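PDB 1E5E: methionine gamma-lyase from Trichomonas vaginalis, which belongs to the Cys/Met metabolism family of pyridoxal-phosphate-dependent enzymes and forms an assembly of four chains. Local coordinates for residues C113-F118 / A355-E360. Residues are numbered along the deposited sequence; the frame is centred on the assembly and turned at random.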
# COMPACT_ATOMS: atom_id res chain seq x y z
N CYS A 113 6.36 4.29 -28.45
CA CYS A 113 5.42 3.17 -28.37
C CYS A 113 4.11 3.48 -29.03
O CYS A 113 3.52 2.56 -29.61
CB CYS A 113 5.28 2.65 -26.91
SG CYS A 113 6.80 2.67 -25.92
N THR A 114 3.59 4.70 -29.01
CA THR A 114 2.35 4.96 -29.72
C THR A 114 2.53 4.78 -31.24
O THR A 114 1.69 4.26 -31.98
CB THR A 114 1.89 6.41 -29.49
OG1 THR A 114 1.99 6.78 -28.12
CG2 THR A 114 0.46 6.56 -29.99
N HIS A 115 3.68 5.28 -31.73
CA HIS A 115 4.00 5.18 -33.15
C HIS A 115 4.05 3.70 -33.56
O HIS A 115 3.43 3.36 -34.56
CB HIS A 115 5.37 5.84 -33.43
CG HIS A 115 5.64 6.09 -34.89
ND1 HIS A 115 6.03 5.07 -35.78
CD2 HIS A 115 5.60 7.29 -35.54
CE1 HIS A 115 6.18 5.67 -36.95
NE2 HIS A 115 5.94 6.97 -36.84
N ALA A 116 4.65 2.88 -32.70
CA ALA A 116 4.67 1.43 -32.99
C ALA A 116 3.30 0.80 -32.95
O ALA A 116 2.88 -0.00 -33.80
CB ALA A 116 5.60 0.71 -32.02
N LEU A 117 2.49 1.16 -31.96
CA LEU A 117 1.11 0.67 -31.84
C LEU A 117 0.37 0.92 -33.18
O LEU A 117 -0.27 0.06 -33.79
CB LEU A 117 0.36 1.41 -30.71
CG LEU A 117 -1.15 1.26 -30.65
CD1 LEU A 117 -1.59 -0.19 -30.36
CD2 LEU A 117 -1.80 2.19 -29.60
N PHE A 118 0.47 2.18 -33.61
CA PHE A 118 -0.17 2.66 -34.84
C PHE A 118 0.41 1.98 -36.08
O PHE A 118 -0.31 1.47 -36.94
CB PHE A 118 -0.12 4.18 -34.87
CG PHE A 118 -0.94 5.07 -33.97
CD1 PHE A 118 -1.73 4.51 -32.98
CD2 PHE A 118 -0.92 6.46 -34.05
CE1 PHE A 118 -2.49 5.32 -32.16
CE2 PHE A 118 -1.66 7.31 -33.21
CZ PHE A 118 -2.45 6.69 -32.25
N ALA A 355 14.03 4.35 -29.87
CA ALA A 355 14.84 3.35 -30.55
C ALA A 355 13.96 2.35 -31.29
O ALA A 355 14.41 1.80 -32.31
CB ALA A 355 15.74 2.56 -29.62
N VAL A 356 12.71 2.17 -30.85
CA VAL A 356 11.80 1.24 -31.50
C VAL A 356 11.32 1.76 -32.84
O VAL A 356 10.86 0.98 -33.68
CB VAL A 356 10.63 0.89 -30.53
CG1 VAL A 356 9.69 2.06 -30.27
CG2 VAL A 356 9.83 -0.31 -31.02
N VAL A 357 11.44 3.06 -33.11
CA VAL A 357 11.00 3.63 -34.39
C VAL A 357 12.14 3.55 -35.41
O VAL A 357 13.25 3.96 -35.09
CB VAL A 357 10.58 5.09 -34.21
CG1 VAL A 357 10.06 5.62 -35.54
CG2 VAL A 357 9.52 5.22 -33.11
N PRO A 358 11.90 3.00 -36.59
CA PRO A 358 12.91 2.95 -37.64
C PRO A 358 13.53 4.34 -37.73
O PRO A 358 12.93 5.43 -37.63
CB PRO A 358 12.12 2.53 -38.88
CG PRO A 358 10.97 1.75 -38.29
CD PRO A 358 10.56 2.65 -37.11
N LYS A 359 14.85 4.33 -37.86
CA LYS A 359 15.72 5.50 -37.96
C LYS A 359 15.22 6.54 -38.95
O LYS A 359 15.10 7.72 -38.60
CB LYS A 359 17.14 5.01 -38.33
CG LYS A 359 18.16 6.15 -38.15
CD LYS A 359 19.59 5.65 -38.34
CE LYS A 359 20.57 6.69 -37.79
NZ LYS A 359 21.97 6.19 -37.87
N GLU A 360 14.83 6.13 -40.16
CA GLU A 360 14.32 7.07 -41.15
C GLU A 360 13.03 7.76 -40.69
O GLU A 360 12.80 8.91 -41.07
CB GLU A 360 14.07 6.42 -42.53
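With CG anti to the backbone N (chi1 -166°), His115 swings its imidazole out from the helix, and Val357 sends CG1 over one face of that ring by a similar torsion (chi1 -177°). The methyl lies 4.2 Å from the ring centroid and only 19° off the ring normal, a CH-pi contact displaced toward the rim: CG1 of Val357 is 4.1 Å from both ND1 and CE1 of His115. The two side chains cross at about a right angle. A flat aromatic ring suits this place because it offers a broad face to a branched aliphatic residue. Beside this pair, Ala116 CB and Val356 CG2 meet loosely at 4.5 Å. Alanine, with a single methyl, is consistent with the closest backbone approach, 6.8 Å between Ala116 CA and Val357 CA. Val356 CG1 also reaches toward the backbone of Cys113, whose CB is directed away from the loop and whose side chain lies about 4 Å from the bound N-(hydroxy{3-hydroxy-2-methyl-5-[(phosphonooxy)methyl]pyridin-4-yl}methyl)norvaline. No hydrogen bond crosses the contact, which is plain packing. Pro358 sits at the N-cap position of helix 359-364, where proline's missing N-H costs no helical hydrogen bond. Elsewhere, Thr114 and Leu117 rest on helix 86-97, the His115 ring stacks on Phe131 of strand 128-132, and Phe118 packs against strand 103-107, so helix 112-124 is wedged between the seven-stranded sheet and the loop leading into helix 359-364.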